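Local coordinates for protein nigritoxine (Vibrio nigripulchritudo, PDB 5M41) that acts as a bacterial toxin against crustaceans and insects, and has a new fold, at residues R28-N39 with A255-T265; Q42-S50 with L61-G69. All coordinates share one frame; numbering follows the deposited sequence.

Contact 1. Residues R28-N39 with A255-T265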
loop_
_atom_site.group_PDB
_atom_site.type_symbol
_atom_site.label_atom_id
_atom_site.label_comp_id
_atom_site.label_asym_id
_atom_site.label_seq_id
_atom_site.Cartn_x
_atom_site.Cartn_y
_atom_site.Cartn_z
ATOM N N ARG A 28 17.544 -19.174 -2.627
ATOM C CA ARG A 28 18.430 -18.027 -2.794
ATOM C C ARG A 28 19.804 -18.472 -3.301
ATOM O O ARG A 28 20.379 -17.830 -4.199
ATOM C CB ARG A 28 18.626 -17.197 -1.514
ATOM C CG ARG A 28 17.422 -16.423 -0.993
ATOM C CD ARG A 28 16.692 -15.546 -2.009
ATOM N NE ARG A 28 17.476 -14.622 -2.852
ATOM C CZ ARG A 28 17.580 -13.302 -2.668
ATOM N NH1 ARG A 28 17.069 -12.723 -1.581
ATOM N NH2 ARG A 28 18.259 -12.547 -3.546
ATOM N N TYR A 29 20.337 -19.542 -2.734
ATOM C CA TYR A 29 21.710 -19.956 -3.074
ATOM C C TYR A 29 21.771 -20.577 -4.473
ATOM O O TYR A 29 22.647 -20.253 -5.288
ATOM C CB TYR A 29 22.279 -20.924 -2.028
ATOM C CG TYR A 29 23.654 -21.391 -2.436
ATOM C CD1 TYR A 29 24.769 -20.598 -2.203
ATOM C CD2 TYR A 29 23.818 -22.601 -3.118
ATOM C CE1 TYR A 29 26.035 -21.002 -2.608
ATOM C CE2 TYR A 29 25.067 -23.009 -3.531
ATOM C CZ TYR A 29 26.170 -22.200 -3.274
ATOM O OH TYR A 29 27.393 -22.590 -3.720
ATOM N N ARG A 30 20.813 -21.459 -4.746
ATOM C CA ARG A 30 20.754 -22.181 -6.011
ATOM C C ARG A 30 20.527 -21.231 -7.182
ATOM O O ARG A 30 21.023 -21.458 -8.277
ATOM C CB ARG A 30 19.656 -23.277 -5.963
ATOM C CG ARG A 30 20.174 -24.596 -5.379
ATOM C CD ARG A 30 19.249 -25.792 -5.687
ATOM N NE ARG A 30 17.899 -25.499 -5.192
ATOM C CZ ARG A 30 17.309 -26.082 -4.156
ATOM N NH1 ARG A 30 17.886 -27.081 -3.520
ATOM N NH2 ARG A 30 16.091 -25.678 -3.796
ATOM N N ASN A 31 19.803 -20.148 -6.958
ATOM C CA ASN A 31 19.549 -19.225 -8.053
ATOM C C ASN A 31 20.658 -18.202 -8.340
ATOM O O ASN A 31 20.558 -17.436 -9.289
ATOM C CB ASN A 31 18.192 -18.571 -7.870
ATOM C CG ASN A 31 17.054 -19.557 -8.142
ATOM O OD1 ASN A 31 16.167 -19.739 -7.335
ATOM N ND2 ASN A 31 17.118 -20.212 -9.267
ATOM N N LEU A 32 21.715 -18.208 -7.532
ATOM C CA LEU A 32 22.899 -17.406 -7.840
ATOM C C LEU A 32 23.586 -18.018 -9.053
ATOM O O LEU A 32 23.562 -19.239 -9.232
ATOM C CB LEU A 32 23.880 -17.418 -6.662
ATOM C CG LEU A 32 23.413 -16.745 -5.378
ATOM C CD1 LEU A 32 24.514 -16.857 -4.312
ATOM C CD2 LEU A 32 23.096 -15.268 -5.675
ATOM N N THR A 33 24.212 -17.186 -9.885
ATOM C CA THR A 33 25.079 -17.732 -10.947
ATOM C C THR A 33 26.270 -18.434 -10.267
ATOM O O THR A 33 26.577 -18.150 -9.106
ATOM C CB THR A 33 25.649 -16.616 -11.851
ATOM O OG1 THR A 33 26.449 -15.756 -11.046
ATOM C CG2 THR A 33 24.492 -15.771 -12.542
ATOM N N LYS A 34 26.932 -19.338 -10.985
ATOM C CA LYS A 34 28.174 -19.968 -10.494
ATOM C C LYS A 34 29.205 -18.938 -10.018
ATOM O O LYS A 34 29.805 -19.089 -8.938
ATOM C CB LYS A 34 28.786 -20.854 -11.579
ATOM C CG LYS A 34 28.275 -22.293 -11.582
ATOM C CD LYS A 34 29.182 -23.206 -10.745
ATOM C CE LYS A 34 30.299 -23.845 -11.567
ATOM N NZ LYS A 34 31.460 -24.186 -10.702
ATOM N N GLU A 35 29.369 -17.873 -10.796
ATOM C CA GLU A 35 30.280 -16.775 -10.439
ATOM C C GLU A 35 29.950 -16.147 -9.068
ATOM O O GLU A 35 30.848 -15.927 -8.240
ATOM C CB GLU A 35 30.259 -15.702 -11.550
ATOM C CG GLU A 35 31.229 -14.546 -11.311
ATOM C CD GLU A 35 31.063 -13.342 -12.275
ATOM O OE1 GLU A 35 30.264 -13.381 -13.256
ATOM O OE2 GLU A 35 31.739 -12.322 -12.029
ATOM N N ALA A 36 28.671 -15.833 -8.857
ATOM C CA ALA A 36 28.173 -15.287 -7.578
ATOM C C ALA A 36 28.354 -16.274 -6.407
ATOM O O ALA A 36 28.666 -15.856 -5.299
ATOM C CB ALA A 36 26.711 -14.884 -7.699
ATOM N N GLN A 37 28.125 -17.566 -6.645
ATOM C CA GLN A 37 28.401 -18.597 -5.612
ATOM C C GLN A 37 29.895 -18.670 -5.231
ATOM O O GLN A 37 30.214 -18.790 -4.056
ATOM C CB GLN A 37 27.897 -20.002 -6.029
ATOM C CG GLN A 37 26.384 -20.072 -6.329
ATOM C CD GLN A 37 25.977 -21.366 -7.030
ATOM O OE1 GLN A 37 26.783 -21.989 -7.713
ATOM N NE2 GLN A 37 24.715 -21.767 -6.870
ATOM N N GLN A 38 30.795 -18.633 -6.221
ATOM C CA GLN A 38 32.237 -18.562 -5.972
ATOM C C GLN A 38 32.597 -17.315 -5.161
ATOM O O GLN A 38 33.403 -17.375 -4.199
ATOM C CB GLN A 38 33.023 -18.579 -7.302
ATOM C CG GLN A 38 32.834 -19.898 -8.052
ATOM C CD GLN A 38 33.442 -19.917 -9.439
ATOM O OE1 GLN A 38 34.091 -18.969 -9.858
ATOM N NE2 GLN A 38 33.217 -20.998 -10.162
ATOM N N ASN A 39 32.011 -16.189 -5.558
ATOM C CA ASN A 39 32.233 -14.930 -4.857
ATOM C C ASN A 39 31.770 -15.051 -3.400
ATOM O O ASN A 39 32.429 -14.565 -2.488
ATOM C CB ASN A 39 31.431 -13.804 -5.508
ATOM C CG ASN A 39 32.041 -13.295 -6.807
ATOM O OD1 ASN A 39 31.417 -12.502 -7.506
ATOM N ND2 ASN A 39 33.204 -13.763 -7.152
ATOM N N ALA A 255 18.735 -11.581 3.166
ATOM C CA ALA A 255 18.139 -11.320 1.842
ATOM C C ALA A 255 18.824 -10.122 1.135
ATOM O O ALA A 255 19.055 -10.133 -0.099
ATOM C CB ALA A 255 16.643 -11.074 1.960
ATOM N N LYS A 256 19.152 -9.091 1.897
ATOM C CA LYS A 256 19.914 -7.963 1.308
ATOM C C LYS A 256 21.262 -8.456 0.746
ATOM O O LYS A 256 21.666 -8.077 -0.347
ATOM C CB LYS A 256 20.115 -6.824 2.315
ATOM C CG LYS A 256 20.829 -5.596 1.724
ATOM C CD LYS A 256 21.023 -4.448 2.729
ATOM C CE LYS A 256 21.990 -4.852 3.835
ATOM N NZ LYS A 256 21.883 -4.000 5.051
ATOM N N TYR A 257 21.937 -9.342 1.468
ATOM C CA TYR A 257 23.223 -9.855 0.987
ATOM C C TYR A 257 23.048 -10.703 -0.293
ATOM O O TYR A 257 23.771 -10.521 -1.277
ATOM C CB TYR A 257 23.962 -10.657 2.078
ATOM C CG TYR A 257 25.329 -11.131 1.603
ATOM C CD1 TYR A 257 26.212 -10.230 0.983
ATOM C CD2 TYR A 257 25.743 -12.474 1.759
ATOM C CE1 TYR A 257 27.464 -10.648 0.538
ATOM C CE2 TYR A 257 26.994 -12.892 1.307
ATOM C CZ TYR A 257 27.846 -11.970 0.703
ATOM O OH TYR A 257 29.082 -12.350 0.236
ATOM N N PHE A 258 22.065 -11.606 -0.290
ATOM C CA PHE A 258 21.790 -12.348 -1.494
ATOM C C PHE A 258 21.458 -11.434 -2.669
ATOM O O PHE A 258 21.936 -11.670 -3.768
ATOM C CB PHE A 258 20.652 -13.333 -1.267
ATOM C CG PHE A 258 21.101 -14.642 -0.685
ATOM C CD1 PHE A 258 21.951 -15.495 -1.408
ATOM C CD2 PHE A 258 20.677 -15.030 0.584
ATOM C CE1 PHE A 258 22.354 -16.721 -0.868
ATOM C CE2 PHE A 258 21.056 -16.258 1.122
ATOM C CZ PHE A 258 21.894 -17.110 0.393
ATOM N N ASP A 259 20.662 -10.390 -2.429
ATOM C CA ASP A 259 20.309 -9.437 -3.490
ATOM C C ASP A 259 21.586 -8.776 -4.052
ATOM O O ASP A 259 21.710 -8.533 -5.253
ATOM C CB ASP A 259 19.404 -8.323 -2.946
ATOM C CG ASP A 259 17.981 -8.784 -2.629
ATOM O OD1 ASP A 259 17.591 -9.924 -2.984
ATOM O OD2 ASP A 259 17.253 -7.979 -1.974
ATOM N N LEU A 260 22.505 -8.427 -3.156
ATOM C CA LEU A 260 23.769 -7.817 -3.563
ATOM C C LEU A 260 24.595 -8.758 -4.449
ATOM O O LEU A 260 25.185 -8.328 -5.452
ATOM C CB LEU A 260 24.578 -7.381 -2.329
ATOM C CG LEU A 260 25.941 -6.743 -2.706
ATOM C CD1 LEU A 260 26.304 -5.603 -1.787
ATOM C CD2 LEU A 260 27.062 -7.785 -2.719
ATOM N N LEU A 261 24.663 -10.031 -4.057
ATOM C CA LEU A 261 25.411 -11.030 -4.842
ATOM C C LEU A 261 24.821 -11.201 -6.244
ATOM O O LEU A 261 25.555 -11.386 -7.207
ATOM C CB LEU A 261 25.458 -12.385 -4.138
ATOM C CG LEU A 261 26.293 -12.472 -2.848
ATOM C CD1 LEU A 261 26.071 -13.814 -2.167
ATOM C CD2 LEU A 261 27.776 -12.304 -3.174
ATOM N N VAL A 262 23.492 -11.149 -6.345
ATOM C CA VAL A 262 22.853 -11.167 -7.667
ATOM C C VAL A 262 23.236 -9.893 -8.443
ATOM O O VAL A 262 23.609 -9.971 -9.612
ATOM C CB VAL A 262 21.322 -11.344 -7.567
ATOM C CG1 VAL A 262 20.656 -11.211 -8.946
ATOM C CG2 VAL A 262 20.969 -12.712 -6.957
ATOM N N ALA A 263 23.140 -8.725 -7.803
ATOM C CA ALA A 263 23.527 -7.475 -8.492
ATOM C C ALA A 263 24.984 -7.483 -8.901
ATOM O O ALA A 263 25.326 -6.874 -9.902
ATOM C CB ALA A 263 23.220 -6.227 -7.656
ATOM N N SER A 264 25.840 -8.179 -8.151
ATOM C CA SER A 264 27.264 -8.181 -8.487
ATOM C C SER A 264 27.526 -8.871 -9.816
ATOM O O SER A 264 28.469 -8.516 -10.511
ATOM C CB SER A 264 28.124 -8.834 -7.392
ATOM O OG SER A 264 27.980 -10.249 -7.453
ATOM N N THR A 265 26.697 -9.839 -10.180
ATOM C CA THR A 265 26.913 -10.583 -11.419
ATOM C C THR A 265 25.887 -10.232 -12.512
ATOM O O THR A 265 25.822 -10.902 -13.532
ATOM C CB THR A 265 26.985 -12.113 -11.170
ATOM O OG1 THR A 265 25.782 -12.551 -10.535
ATOM C CG2 THR A 265 28.174 -12.473 -10.255
HETATM O O HOH W 1 23.721 -14.487 -9.303
HETATM O O HOH W 2 31.159 -10.253 -9.969
#
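R28, L32 and A36 lie along one side of helix 253-264, and the closest backbone approach among the paired residues is 5.8 Å, between A36 CA and L261 CA. The motif is a helix-loop-helix connection: helix 22-30 ends, a short turn follows, helix 34-54 begins, and the connection lies along helix 253-264 from its first turns to its C-terminal end. R28 is a knob in a hole lined by A255, F258, D259 and V262. Its CB sits over the centre of the F258 ring in a CH-pi contact, 3.5 Å from the centroid and 4° off the ring normal. Bends at chi2 (-51°) and chi3 (-49°) then fold the chain back, laying a guanidinium face on F258 CB. At the guanidinium edge, R28 NH2 makes a salt bridge to D259 OD1 at 2.8 Å, nearly in the guanidinium plane and on the anti side of the carboxylate; R28 NH1 adds a weak bond to the same oxygen. The other oxygen, OD2, pairs with R357, so this aspartate, probably ionised, lies between two arginines. L32 carries the apolar middle: its CD1 meets the rim of the F258 ring, while CD2 presses on V262 CG2 at 3.6 Å. L40, from the next turn of helix 34-54, covers L32 and L261. Where the helix starts, T33 is the N-cap, its OG1 accepting from A36 N. T265, at the C-terminal end of the opposing segment, slides its CG2 along the E35 side chain and up to A36 N. A water bridges the T33 backbone amide and the T265 hydroxyl: it accepts from T33 N at 2.8 Å and lies 3.1 Å from T265 OG1.

Contact 2. Residues Q42-S50 with L61-G69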
loop_
_atom_site.group_PDB
_atom_site.type_symbol
_atom_site.label_atom_id
_atom_site.label_comp_id
_atom_site.label_asym_id
_atom_site.label_seq_id
_atom_site.Cartn_x
_atom_site.Cartn_y
_atom_site.Cartn_z
ATOM N N GLN A 42 34.314 -17.019 -1.695
ATOM C CA GLN A 42 35.521 -16.228 -1.668
ATOM C C GLN A 42 35.484 -15.237 -0.510
ATOM O O GLN A 42 36.482 -15.092 0.199
ATOM C CB GLN A 42 35.688 -15.493 -2.989
ATOM C CG GLN A 42 36.932 -14.657 -3.087
ATOM C CD GLN A 42 38.016 -15.389 -3.816
ATOM O OE1 GLN A 42 38.215 -16.593 -3.620
ATOM N NE2 GLN A 42 38.728 -14.675 -4.672
ATOM N N PHE A 43 34.347 -14.549 -0.330
ATOM C CA PHE A 43 34.202 -13.596 0.778
ATOM C C PHE A 43 34.234 -14.267 2.149
ATOM O O PHE A 43 34.805 -13.707 3.085
ATOM C CB PHE A 43 32.921 -12.767 0.650
ATOM C CG PHE A 43 32.994 -11.669 -0.390
ATOM C CD1 PHE A 43 34.036 -10.734 -0.376
ATOM C CD2 PHE A 43 31.977 -11.527 -1.346
ATOM C CE1 PHE A 43 34.105 -9.704 -1.320
ATOM C CE2 PHE A 43 32.031 -10.492 -2.285
ATOM C CZ PHE A 43 33.099 -9.584 -2.279
ATOM N N ALA A 44 33.593 -15.446 2.273
ATOM C CA ALA A 44 33.714 -16.268 3.482
ATOM C C ALA A 44 35.180 -16.603 3.829
ATOM O O ALA A 44 35.604 -16.484 4.994
ATOM C CB ALA A 44 32.895 -17.552 3.358
ATOM N N ILE A 45 35.934 -17.043 2.826
ATOM C CA ILE A 45 37.361 -17.327 2.996
ATOM C C ILE A 45 38.100 -16.075 3.483
ATOM O O ILE A 45 38.846 -16.132 4.475
ATOM C CB ILE A 45 38.009 -17.845 1.702
ATOM C CG1 ILE A 45 37.401 -19.192 1.311
ATOM C CG2 ILE A 45 39.516 -18.057 1.896
ATOM C CD1 ILE A 45 37.685 -19.567 -0.141
ATOM N N ILE A 46 37.894 -14.958 2.782
ATOM C CA ILE A 46 38.469 -13.671 3.183
ATOM C C ILE A 46 38.178 -13.365 4.655
ATOM O O ILE A 46 39.084 -12.990 5.399
ATOM C CB ILE A 46 37.984 -12.503 2.303
ATOM C CG1 ILE A 46 38.643 -12.572 0.913
ATOM C CG2 ILE A 46 38.367 -11.174 2.945
ATOM C CD1 ILE A 46 37.886 -11.825 -0.187
ATOM N N GLU A 47 36.932 -13.545 5.084
ATOM C CA GLU A 47 36.611 -13.310 6.476
ATOM C C GLU A 47 37.464 -14.175 7.411
ATOM O O GLU A 47 37.973 -13.688 8.428
ATOM C CB GLU A 47 35.115 -13.474 6.745
ATOM C CG GLU A 47 34.678 -13.332 8.198
ATOM C CD GLU A 47 34.991 -11.970 8.826
ATOM O OE1 GLU A 47 35.279 -10.982 8.111
ATOM O OE2 GLU A 47 34.940 -11.889 10.063
ATOM N N VAL A 48 37.623 -15.453 7.082
ATOM C CA VAL A 48 38.329 -16.370 7.974
ATOM C C VAL A 48 39.835 -16.064 7.972
ATOM O O VAL A 48 40.471 -16.070 9.026
ATOM C CB VAL A 48 37.989 -17.855 7.678
ATOM C CG1 VAL A 48 38.842 -18.809 8.505
ATOM C CG2 VAL A 48 36.504 -18.102 7.927
ATOM N N LEU A 49 40.392 -15.763 6.802
ATOM C CA LEU A 49 41.769 -15.293 6.746
ATOM C C LEU A 49 41.989 -14.035 7.603
ATOM O O LEU A 49 42.996 -13.978 8.305
ATOM C CB LEU A 49 42.251 -15.061 5.314
ATOM C CG LEU A 49 42.211 -16.245 4.349
ATOM C CD1 LEU A 49 42.666 -15.783 2.977
ATOM C CD2 LEU A 49 43.079 -17.406 4.834
ATOM N N SER A 50 41.068 -13.056 7.578
ATOM C CA SER A 50 41.195 -11.863 8.435
ATOM C C SER A 50 41.263 -12.251 9.907
ATOM O O SER A 50 42.050 -11.694 10.677
ATOM C CB SER A 50 40.036 -10.877 8.253
ATOM O OG SER A 50 39.935 -10.493 6.894
ATOM N N LEU A 61 50.198 -11.331 4.893
ATOM C CA LEU A 61 49.036 -11.171 4.015
ATOM C C LEU A 61 49.091 -12.093 2.791
ATOM O O LEU A 61 48.389 -11.846 1.810
ATOM C CB LEU A 61 48.887 -9.708 3.557
ATOM C CG LEU A 61 48.402 -8.609 4.508
ATOM C CD1 LEU A 61 48.873 -7.237 4.040
ATOM C CD2 LEU A 61 46.890 -8.615 4.648
ATOM N N ASP A 62 49.908 -13.148 2.843
ATOM C CA ASP A 62 50.150 -13.978 1.655
ATOM C C ASP A 62 48.871 -14.606 1.122
ATOM O O ASP A 62 48.465 -14.336 -0.006
ATOM C CB ASP A 62 51.213 -15.038 1.932
ATOM C CG ASP A 62 52.567 -14.425 2.270
ATOM O OD1 ASP A 62 52.973 -13.432 1.617
ATOM O OD2 ASP A 62 53.219 -14.933 3.203
ATOM N N ALA A 63 48.228 -15.416 1.954
ATOM C CA ALA A 63 46.978 -16.058 1.586
ATOM C C ALA A 63 45.957 -14.997 1.191
ATOM O O ALA A 63 45.373 -15.081 0.117
ATOM C CB ALA A 63 46.468 -16.909 2.730
ATOM N N TYR A 64 45.783 -13.995 2.057
ATOM C CA TYR A 64 44.940 -12.810 1.811
ATOM C C TYR A 64 45.168 -12.206 0.411
ATOM O O TYR A 64 44.244 -12.101 -0.381
ATOM C CB TYR A 64 45.216 -11.774 2.914
ATOM C CG TYR A 64 44.056 -10.887 3.346
ATOM C CD1 TYR A 64 42.979 -11.403 4.081
ATOM C CD2 TYR A 64 44.064 -9.515 3.063
ATOM C CE1 TYR A 64 41.926 -10.583 4.487
ATOM C CE2 TYR A 64 43.025 -8.680 3.472
ATOM C CZ TYR A 64 41.956 -9.212 4.176
ATOM O OH TYR A 64 40.925 -8.373 4.568
ATOM N N ASN A 65 46.410 -11.845 0.105
ATOM C CA ASN A 65 46.759 -11.265 -1.196
ATOM C C ASN A 65 46.670 -12.209 -2.375
ATOM O O ASN A 65 46.280 -11.799 -3.464
ATOM C CB ASN A 65 48.182 -10.683 -1.163
ATOM C CG ASN A 65 48.307 -9.504 -0.229
ATOM O OD1 ASN A 65 49.219 -9.453 0.601
ATOM N ND2 ASN A 65 47.389 -8.542 -0.353
ATOM N N ALA A 66 47.061 -13.463 -2.185
ATOM C CA ALA A 66 47.073 -14.402 -3.303
ATOM C C ALA A 66 45.647 -14.756 -3.685
ATOM O O ALA A 66 45.384 -15.212 -4.800
ATOM C CB ALA A 66 47.845 -15.653 -2.952
ATOM N N LEU A 67 44.737 -14.551 -2.734
ATOM C CA LEU A 67 43.306 -14.754 -2.931
ATOM C C LEU A 67 42.692 -13.469 -3.479
ATOM O O LEU A 67 42.060 -13.495 -4.528
ATOM C CB LEU A 67 42.649 -15.142 -1.611
ATOM C CG LEU A 67 41.205 -15.608 -1.609
ATOM C CD1 LEU A 67 41.123 -17.087 -1.898
ATOM C CD2 LEU A 67 40.601 -15.311 -0.258
ATOM N N ILE A 68 42.894 -12.347 -2.781
ATOM C CA ILE A 68 42.400 -11.032 -3.239
ATOM C C ILE A 68 43.179 -10.558 -4.487
ATOM O O ILE A 68 43.777 -9.471 -4.479
ATOM C CB ILE A 68 42.453 -9.951 -2.112
ATOM C CG1 ILE A 68 41.662 -10.403 -0.870
ATOM C CG2 ILE A 68 41.944 -8.595 -2.613
ATOM C CD1 ILE A 68 41.827 -9.525 0.362
ATOM N N GLY A 69 43.175 -11.381 -5.546
ATOM C CA GLY A 69 43.831 -11.069 -6.830
ATOM C C GLY A 69 45.280 -10.597 -6.768
ATOM O O GLY A 69 45.565 -9.391 -6.831
#
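L49, I46 and L67 form the apolar seam of a helical hairpin, in which the short helix 62-67 turns back along the much longer helix 34-54. The two segment axes come within 9.8 Å and run nearly antiparallel, with 159° between their directions. L67 is the knob of the hairpin, set in a hole made by Q42, I45, I46 and L49. With CG anti to the backbone N (chi1 -171°), its isobutyl group reaches across and divides the work between two methyls. CD2 goes into the hydrocarbon, 3.6 Å from I46 CG1 and nearly as close to I45 CG2 and L49 CD1. CD1 lies instead beside the amide of Q42, 3.4 Å from OE1, an oxygen that also accepts a weak hydrogen bond from S178. One turn earlier, Y64 turns its ring edge to the long helix. L49 CB lies at that edge in the ring plane, 3.9 Å from Y64 CD1, while I46 CG2 approaches Y64 CE1. I68 CD1 covers one ring face from within its own segment, and R53 makes a cation-pi contact with the ring. S50 OG also stands at the edge, where it shares a weak hydrogen bond of 3.3 Å with Y64 OH. Beyond the seam, M89 of strand 86-90 packs on both L49 and A63, tying the hairpin to the neighbouring antiparallel sheet. Interlocked hydrocarbon groups thus supply most of the join, and the weakness of the hydroxyl pair suggests that Y64 is held mainly by contacts around its ring, R53 included.

In the fold
Helix 34-54 is the element common to both contacts: its first turns meet helix 253-264 in contact 1, and its middle meets helix 62-67 in contact 2. The centres are about 19 Å apart, and the two sites touch where Y257 OH packs on F43 CD2. Sequence separation differs sharply. Contact 2 joins segments 11 residues apart at their closest ends, against 216 for contact 1, which encloses the hairpin within its chain interval. A local hairpin and a long-range closure therefore share one scaffold helix, which also packs against helix 177-191, the element carrying V189 of the magnesium site. Contact 1 thus draws residues from beyond 250 onto the helix that contact 2 packs locally.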